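Local coordinates for uncharacterized conserved protein (PDB 3FRM) that is of unknown function but carries a GNAT-type acetyltransferase domain and may therefore transfer an acyl group from an acyl-coenzyme A donor, at residues G177-I182 against A210-M215; D191-L196 against K232-R237. All coordinates share one frame; numbering follows the deposited sequence.

Interaction 1 of 2, residues G177-I182 against A210-M215; sequences GIVDII and AYVGRM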
ATOM      1  N   GLY A 177       1.781 -18.436 -10.507  1.00 18.16           N
ATOM      2  CA  GLY A 177       0.830 -17.307 -10.380  1.00 16.35           C
ATOM      3  C   GLY A 177      -0.610 -17.803 -10.281  1.00 14.85           C
ATOM      4  O   GLY A 177      -0.975 -18.782 -10.927  1.00 16.03           O
ATOM      5  N   ILE A 178      -1.445 -17.154  -9.483  1.00 13.56           N
ATOM      6  CA  ILE A 178      -2.858 -17.542  -9.457  1.00 13.26           C
ATOM      7  C   ILE A 178      -3.811 -16.341  -9.438  1.00 14.92           C
ATOM      8  O   ILE A 178      -3.418 -15.191  -9.117  1.00 16.42           O
ATOM      9  CB  ILE A 178      -3.189 -18.585  -8.288  1.00 12.59           C
ATOM     10  CG1 ILE A 178      -2.904 -17.955  -6.930  1.00 11.49           C
ATOM     11  CG2 ILE A 178      -2.385 -19.925  -8.471  1.00  7.42           C
ATOM     12  CD1 ILE A 178      -3.308 -18.912  -5.711  1.00 12.96           C
ATOM     13  N   VAL A 179      -5.069 -16.568  -9.800  1.00 15.51           N
ATOM     14  CA  VAL A 179      -6.048 -15.515  -9.572  1.00 16.61           C
ATOM     15  C   VAL A 179      -7.384 -16.178  -9.651  1.00 18.21           C
ATOM     16  O   VAL A 179      -7.510 -17.176 -10.340  1.00 19.10           O
ATOM     17  CB  VAL A 179      -5.908 -14.349 -10.625  1.00 16.64           C
ATOM     18  CG1 VAL A 179      -6.085 -14.871 -12.131  1.00 12.51           C
ATOM     19  CG2 VAL A 179      -6.811 -13.175 -10.276  1.00 15.00           C
ATOM     20  N   ASP A 180      -8.338 -15.626  -8.920  1.00 20.25           N
ATOM     21  CA  ASP A 180      -9.760 -15.933  -9.006  1.00 22.62           C
ATOM     22  C   ASP A 180     -10.505 -14.868  -9.806  1.00 23.20           C
ATOM     23  O   ASP A 180     -10.203 -13.691  -9.698  1.00 22.09           O
ATOM     24  CB  ASP A 180     -10.348 -15.865  -7.620  1.00 22.55           C
ATOM     25  CG  ASP A 180      -9.830 -16.932  -6.754  1.00 26.99           C
ATOM     26  OD1 ASP A 180     -10.497 -17.234  -5.749  1.00 36.34           O
ATOM     27  OD2 ASP A 180      -8.774 -17.513  -7.090  1.00 34.09           O
ATOM     28  N   ILE A 181     -11.491 -15.308 -10.582  1.00 24.49           N
ATOM     29  CA  ILE A 181     -12.307 -14.408 -11.337  1.00 26.78           C
ATOM     30  C   ILE A 181     -13.756 -14.740 -11.133  1.00 26.34           C
ATOM     31  O   ILE A 181     -14.155 -15.899 -11.164  1.00 25.88           O
ATOM     32  CB  ILE A 181     -11.961 -14.361 -12.874  1.00 27.20           C
ATOM     33  CG1 ILE A 181     -11.820 -15.753 -13.451  1.00 29.94           C
ATOM     34  CG2 ILE A 181     -10.667 -13.625 -13.099  1.00 28.88           C
ATOM     35  CD1 ILE A 181     -10.393 -16.333 -13.377  1.00 35.01           C
ATOM     36  N   ILE A 182     -14.517 -13.670 -10.937  1.00 26.82           N
ATOM     37  CA  ILE A 182     -15.938 -13.711 -10.721  1.00 27.87           C
ATOM     38  C   ILE A 182     -16.522 -12.902 -11.857  1.00 28.19           C
ATOM     39  O   ILE A 182     -16.286 -11.675 -11.972  1.00 27.95           O
ATOM     40  CB  ILE A 182     -16.345 -13.063  -9.368  1.00 27.79           C
ATOM     41  CG1 ILE A 182     -15.727 -13.793  -8.189  1.00 29.20           C
ATOM     42  CG2 ILE A 182     -17.856 -13.016  -9.194  1.00 28.80           C
ATOM     43  CD1 ILE A 182     -14.587 -12.989  -7.562  1.00 31.74           C
ATOM     44  N   ALA A 210      -3.582  -9.506 -18.573  1.00 17.61           N
ATOM     45  CA  ALA A 210      -4.057  -9.417 -19.932  1.00 18.52           C
ATOM     46  C   ALA A 210      -4.971 -10.570 -20.318  1.00 19.05           C
ATOM     47  O   ALA A 210      -5.894 -10.391 -21.107  1.00 19.67           O
ATOM     48  CB  ALA A 210      -2.880  -9.338 -20.920  1.00 18.30           C
ATOM     49  N   TYR A 211      -4.694 -11.750 -19.787  1.00 19.01           N
ATOM     50  CA  TYR A 211      -5.545 -12.902 -20.001  1.00 19.13           C
ATOM     51  C   TYR A 211      -6.961 -12.594 -19.495  1.00 19.23           C
ATOM     52  O   TYR A 211      -7.940 -12.693 -20.242  1.00 19.86           O
ATOM     53  CB  TYR A 211      -4.968 -14.086 -19.226  1.00 18.87           C
ATOM     54  CG  TYR A 211      -5.664 -15.374 -19.506  1.00 19.49           C
ATOM     55  CD1 TYR A 211      -5.094 -16.320 -20.378  1.00 18.51           C
ATOM     56  CD2 TYR A 211      -6.889 -15.677 -18.897  1.00 19.35           C
ATOM     57  CE1 TYR A 211      -5.736 -17.517 -20.666  1.00 17.70           C
ATOM     58  CE2 TYR A 211      -7.545 -16.890 -19.178  1.00 20.94           C
ATOM     59  CZ  TYR A 211      -6.954 -17.790 -20.078  1.00 20.56           C
ATOM     60  OH  TYR A 211      -7.572 -18.978 -20.356  1.00 25.37           O
ATOM     61  N   VAL A 212      -7.056 -12.231 -18.220  1.00 18.33           N
ATOM     62  CA  VAL A 212      -8.300 -11.793 -17.640  1.00 18.15           C
ATOM     63  C   VAL A 212      -8.934 -10.713 -18.554  1.00 19.59           C
ATOM     64  O   VAL A 212     -10.144 -10.714 -18.826  1.00 20.58           O
ATOM     65  CB  VAL A 212      -8.053 -11.301 -16.193  1.00 18.11           C
ATOM     66  CG1 VAL A 212      -9.255 -10.603 -15.650  1.00 18.17           C
ATOM     67  CG2 VAL A 212      -7.647 -12.491 -15.239  1.00 17.74           C
ATOM     68  N   GLY A 213      -8.097  -9.819 -19.072  1.00 19.32           N
ATOM     69  CA  GLY A 213      -8.566  -8.741 -19.915  1.00 19.74           C
ATOM     70  C   GLY A 213      -9.234  -9.262 -21.180  1.00 20.63           C
ATOM     71  O   GLY A 213     -10.262  -8.692 -21.623  1.00 19.83           O
ATOM     72  N   ARG A 214      -8.637 -10.315 -21.771  1.00 20.38           N
ATOM     73  CA  ARG A 214      -9.182 -10.933 -22.965  1.00 20.68           C
ATOM     74  C   ARG A 214     -10.487 -11.648 -22.654  1.00 21.39           C
ATOM     75  O   ARG A 214     -11.429 -11.550 -23.430  1.00 21.27           O
ATOM     76  CB  ARG A 214      -8.170 -11.857 -23.676  1.00 20.93           C
ATOM     77  CG  ARG A 214      -7.029 -11.103 -24.379  1.00 16.64           C
ATOM     78  CD  ARG A 214      -6.066 -12.024 -25.121  1.00 17.55           C
ATOM     79  NE  ARG A 214      -5.592 -13.147 -24.309  1.00 18.35           N
ATOM     80  CZ  ARG A 214      -4.510 -13.131 -23.534  1.00 18.00           C
ATOM     81  NH1 ARG A 214      -3.749 -12.040 -23.453  1.00 16.21           N
ATOM     82  NH2 ARG A 214      -4.189 -14.217 -22.833  1.00 17.36           N
HETATM   83  N   MSE A 215     -10.575 -12.313 -21.506  1.00 21.92           N
HETATM   84  CA  MSE A 215     -11.863 -12.852 -21.093  1.00 23.21           C
HETATM   85  C   MSE A 215     -12.907 -11.773 -20.911  1.00 23.02           C
HETATM   86  O   MSE A 215     -14.069 -11.988 -21.213  1.00 23.40           O
HETATM   87  CB  MSE A 215     -11.782 -13.613 -19.785  1.00 23.92           C
HETATM   88  CG  MSE A 215     -10.958 -14.826 -19.833  1.00 29.89           C
HETATM   89 SE   MSE A 215     -10.887 -15.583 -18.031  0.55 43.01          SE
HETATM   90  CE  MSE A 215     -10.977 -14.007 -16.912  1.00 42.75           C
TER

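Interaction 2 of 2, residues D191-L196 against K232-R237; sequences DGFGVL and KDMYLR. With SO4 (sulfate ion), chain H.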
ATOM      1  N   ASP A 191      -9.708 -11.483  -7.714  1.00 22.19           N
ATOM      2  CA  ASP A 191      -9.544 -11.608  -6.311  1.00 22.39           C
ATOM      3  C   ASP A 191      -8.473 -12.662  -6.095  1.00 21.89           C
ATOM      4  O   ASP A 191      -8.347 -13.610  -6.874  1.00 21.15           O
ATOM      5  CB  ASP A 191     -10.867 -12.081  -5.693  1.00 23.46           C
ATOM      6  CG  ASP A 191     -10.864 -12.018  -4.185  1.00 27.41           C
ATOM      7  OD1 ASP A 191     -11.175 -13.066  -3.556  1.00 36.45           O
ATOM      8  OD2 ASP A 191     -10.529 -10.952  -3.610  1.00 32.00           O
ATOM      9  N   GLY A 192      -7.688 -12.490  -5.042  1.00 21.67           N
ATOM     10  CA  GLY A 192      -6.747 -13.529  -4.624  1.00 22.59           C
ATOM     11  C   GLY A 192      -5.572 -13.612  -5.572  1.00 22.43           C
ATOM     12  O   GLY A 192      -4.955 -14.654  -5.687  1.00 22.02           O
ATOM     13  N   PHE A 193      -5.263 -12.504  -6.263  1.00 22.02           N
ATOM     14  CA  PHE A 193      -4.173 -12.521  -7.218  1.00 20.52           C
ATOM     15  C   PHE A 193      -2.815 -12.670  -6.514  1.00 20.52           C
ATOM     16  O   PHE A 193      -2.532 -11.980  -5.561  1.00 21.37           O
ATOM     17  CB  PHE A 193      -4.223 -11.281  -8.086  1.00 19.90           C
ATOM     18  CG  PHE A 193      -3.018 -11.112  -8.939  1.00 20.10           C
ATOM     19  CD1 PHE A 193      -3.071 -11.384 -10.301  1.00 20.45           C
ATOM     20  CD2 PHE A 193      -1.807 -10.703  -8.378  1.00 19.34           C
ATOM     21  CE1 PHE A 193      -1.954 -11.211 -11.096  1.00 20.14           C
ATOM     22  CE2 PHE A 193      -0.667 -10.587  -9.148  1.00 20.63           C
ATOM     23  CZ  PHE A 193      -0.733 -10.848 -10.519  1.00 19.94           C
ATOM     24  N   GLY A 194      -1.964 -13.568  -6.965  1.00 19.86           N
ATOM     25  CA  GLY A 194      -0.600 -13.506  -6.475  1.00 19.60           C
ATOM     26  C   GLY A 194       0.395 -14.276  -7.319  1.00 20.81           C
ATOM     27  O   GLY A 194       0.067 -15.287  -7.971  1.00 20.90           O
ATOM     28  N   VAL A 195       1.628 -13.802  -7.284  1.00 20.42           N
ATOM     29  CA  VAL A 195       2.720 -14.398  -7.995  1.00 19.75           C
ATOM     30  C   VAL A 195       3.783 -14.718  -6.939  1.00 20.37           C
ATOM     31  O   VAL A 195       4.015 -13.932  -6.043  1.00 20.58           O
ATOM     32  CB  VAL A 195       3.238 -13.393  -9.025  1.00 19.13           C
ATOM     33  CG1 VAL A 195       4.473 -13.903  -9.730  1.00 17.24           C
ATOM     34  CG2 VAL A 195       2.158 -13.085 -10.055  1.00 18.63           C
ATOM     35  N   LEU A 196       4.436 -15.864  -7.041  1.00 21.38           N
ATOM     36  CA  LEU A 196       5.467 -16.262  -6.064  1.00 21.58           C
ATOM     37  C   LEU A 196       6.584 -15.229  -6.075  1.00 22.47           C
ATOM     38  O   LEU A 196       6.942 -14.693  -7.145  1.00 20.77           O
ATOM     39  CB  LEU A 196       6.087 -17.622  -6.454  1.00 20.96           C
ATOM     40  CG  LEU A 196       5.222 -18.860  -6.555  1.00 19.54           C
ATOM     41  CD1 LEU A 196       6.054 -20.034  -7.063  1.00 17.39           C
ATOM     42  CD2 LEU A 196       4.633 -19.169  -5.134  1.00 21.07           C
ATOM     43  N   LYS A 232      -0.838  -4.218  -4.759  1.00 32.20           N
ATOM     44  CA  LYS A 232      -1.400  -2.897  -5.070  1.00 30.93           C
ATOM     45  C   LYS A 232      -0.533  -2.005  -5.938  1.00 30.03           C
ATOM     46  O   LYS A 232      -1.018  -1.273  -6.814  1.00 30.12           O
ATOM     47  CB  LYS A 232      -1.708  -2.174  -3.782  1.00 30.78           C
ATOM     48  CG  LYS A 232      -3.199  -2.074  -3.535  1.00 33.08           C
ATOM     49  CD  LYS A 232      -3.532  -1.994  -2.019  1.00 34.61           C
ATOM     50  CE  LYS A 232      -3.617  -0.575  -1.527  1.00 32.32           C
ATOM     51  NZ  LYS A 232      -4.276  -0.611  -0.215  1.00 35.01           N
ATOM     52  N   ASP A 233       0.754  -2.087  -5.671  1.00 29.17           N
ATOM     53  CA  ASP A 233       1.811  -1.363  -6.361  1.00 29.68           C
ATOM     54  C   ASP A 233       1.757  -1.746  -7.810  1.00 27.91           C
ATOM     55  O   ASP A 233       1.885  -0.917  -8.709  1.00 27.38           O
ATOM     56  CB  ASP A 233       3.149  -1.828  -5.773  1.00 31.13           C
ATOM     57  CG  ASP A 233       3.037  -2.191  -4.276  1.00 37.86           C
ATOM     58  OD1 ASP A 233       3.717  -1.535  -3.435  1.00 45.17           O
ATOM     59  OD2 ASP A 233       2.230  -3.106  -3.907  1.00 44.88           O
HETATM   60  N   MSE A 234       1.562  -3.042  -8.006  1.00 26.31           N
HETATM   61  CA  MSE A 234       1.411  -3.612  -9.315  1.00 25.81           C
HETATM   62  C   MSE A 234       0.132  -3.096  -9.982  1.00 23.59           C
HETATM   63  O   MSE A 234       0.159  -2.638 -11.127  1.00 22.08           O
HETATM   64  CB  MSE A 234       1.433  -5.155  -9.251  1.00 26.18           C
HETATM   65  CG  MSE A 234       1.422  -5.733 -10.654  1.00 30.30           C
HETATM   66 SE   MSE A 234       0.895  -7.599 -10.751  0.70 37.50          SE
HETATM   67  CE  MSE A 234       2.170  -8.442  -9.465  1.00 36.90           C
ATOM     68  N   TYR A 235      -0.969  -3.115  -9.235  1.00 21.71           N
ATOM     69  CA  TYR A 235      -2.190  -2.565  -9.785  1.00 20.46           C
ATOM     70  C   TYR A 235      -2.028  -1.165 -10.342  1.00 20.37           C
ATOM     71  O   TYR A 235      -2.469  -0.895 -11.458  1.00 21.05           O
ATOM     72  CB  TYR A 235      -3.313  -2.603  -8.786  1.00 19.09           C
ATOM     73  CG  TYR A 235      -3.602  -3.997  -8.272  1.00 17.79           C
ATOM     74  CD1 TYR A 235      -3.436  -5.146  -9.101  1.00 15.41           C
ATOM     75  CD2 TYR A 235      -4.068  -4.185  -6.953  1.00  7.36           C
ATOM     76  CE1 TYR A 235      -3.730  -6.461  -8.600  1.00 12.04           C
ATOM     77  CE2 TYR A 235      -4.334  -5.441  -6.481  1.00 13.02           C
ATOM     78  CZ  TYR A 235      -4.178  -6.577  -7.306  1.00 14.52           C
ATOM     79  OH  TYR A 235      -4.474  -7.801  -6.775  1.00 18.67           O
ATOM     80  N   LEU A 236      -1.399  -0.282  -9.578  1.00 20.53           N
ATOM     81  CA  LEU A 236      -1.255   1.126  -9.993  1.00 20.77           C
ATOM     82  C   LEU A 236      -0.405   1.243 -11.263  1.00 20.79           C
ATOM     83  O   LEU A 236      -0.843   1.818 -12.259  1.00 21.17           O
ATOM     84  CB  LEU A 236      -0.626   1.954  -8.875  1.00 20.94           C
ATOM     85  CG  LEU A 236      -1.410   2.141  -7.572  1.00 21.23           C
ATOM     86  CD1 LEU A 236      -1.362   3.597  -7.240  1.00 21.98           C
ATOM     87  CD2 LEU A 236      -2.842   1.771  -7.739  1.00 22.26           C
ATOM     88  N   ARG A 237       0.794   0.676 -11.218  1.00 20.30           N
ATOM     89  CA  ARG A 237       1.700   0.641 -12.363  1.00 20.88           C
ATOM     90  C   ARG A 237       1.007   0.047 -13.571  1.00 20.34           C
ATOM     91  O   ARG A 237       1.300   0.415 -14.704  1.00 19.83           O
ATOM     92  CB  ARG A 237       2.935  -0.208 -12.041  1.00 20.76           C
ATOM     93  CG  ARG A 237       3.709  -0.551 -13.266  1.00 23.68           C
ATOM     94  CD  ARG A 237       5.020  -1.224 -12.897  1.00 30.97           C
ATOM     95  NE  ARG A 237       4.899  -2.077 -11.724  1.00 32.55           N
ATOM     96  CZ  ARG A 237       4.860  -3.403 -11.786  1.00 36.63           C
ATOM     97  NH1 ARG A 237       4.935  -4.009 -12.982  1.00 37.23           N
ATOM     98  NH2 ARG A 237       4.748  -4.119 -10.661  1.00 34.51           N
TER
HETATM   99  S   SO4 H 253       4.683  -7.889 -13.452  1.00 52.66           S
HETATM  100  O1  SO4 H 253       3.906  -7.165 -14.456  1.00 57.17           O
HETATM  101  O2  SO4 H 253       4.491  -7.141 -12.220  1.00 53.07           O
HETATM  102  O3  SO4 H 253       4.162  -9.247 -13.393  1.00 50.82           O
HETATM  103  O4  SO4 H 253       6.111  -7.869 -13.772  1.00 51.17           O

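Interaction 1 of 2, residues G177-I182 against A210-M215
Ile181 pushes its CG2 methyl into the hollow between Val212 and the selenomethionine Met215, two residues three positions apart on the same helix. This is the sheet-to-helix layer of the GNAT fold: strand 174-183 belongs to the mixed sheet, and helix 204-216 packs on one of its faces. The two axes run nearly along one another, at 21° and 10.9 Å apart at closest approach, a spacing that leaves room for one layer of interlocking side chains. From the helix, the CG2 methyl of Val212 lies 3.9 Å from Ile181 CG2 and 4.2 Å from Val179 CG1, bridging the two strand residues that face it, while Asp180 between them points away. The Ile181 and Val212 side chains slip past each other in opposite directions rather than meeting head on, whereas Met215 lies across Ile181 at about a right angle. Ile190 of the adjacent strand 188-195 also touches Val179, Ile181 and Val212. The touching atoms are all apolar, so the fit rests on how the methyl groups pack. A bend at the last torsion of Met215 (chi3 -32°) carries its CE methyl over both branches of the isoleucine, 3.8 Å from Ile181 CG2 and 4.0 Å from Ile181 CG1.

Interaction 2 of 2, residues D191-L196 against K232-R237
Met234, a selenomethionine, lays its tail across the outer end of the Phe193 ring, the two side chains crossing at about a right angle. Its selenium meets Phe193 CZ at 3.6 Å, while the terminal methyl, Met234 CE, reaches Phe193 CE2 at the same 3.6 Å. Measured to the ring centroid, the selenium stands 4.5 Å away and 52° off the ring normal, an oblique Met-aromatic contact. Phe193 can offer that end because its CG lies anti to the backbone N, which sends the ring out from strand 188-195 toward helix 232-237. The root of the same side chain is met by Tyr235, whose hydroxyl OH comes to 3.7 Å from Phe193 CB. Consecutive helix residues thus engage opposite ends of one phenylalanine. In GNAT terms, Phe193 sits on the strand that leads into the loop and helix known in this family for binding the pyrophosphate of coenzyme A, and its ring also packs on Ile208 and Gln209 of helix 204-216. A sulfate, probably from the crystallisation liquor, is hydrogen-bonded to the backbone N atoms of Gly203 and Ser206, in that loop and the start of the helix, and may mimic a cofactor phosphate. Arg237 approaches it with the edge of its guanidinium: NH1 donates to sulfate O2 at 3.3 Å with an N-H...O angle of 154°, and NH2 adds a weak bond to the same oxygen. Met234 CE also lies 3.8 Å from sulfate O2, between anion and ring.

Interactions 1 and 2 lie with their centres 12 Å apart in the same GNAT-type domain, and their segments alternate along the chain: 177-182, 191-196, 210-215, 232-237. The two strands are successive antiparallel neighbours in one sheet, joined by probable backbone hydrogen bonds such as Ile178 N to Gly194 O at 2.8 Å. Helix 204-216, which supplies half of interaction 1, follows directly on the strand used in interaction 2. Interaction 1 packs helix 204-216 on the sheet, while interaction 2 joins helix 232-237 to strand 188-195. Of the two, only interaction 2 reaches the sulfate, which may mark a cofactor phosphate position; interaction 1 lies further along the same sheet.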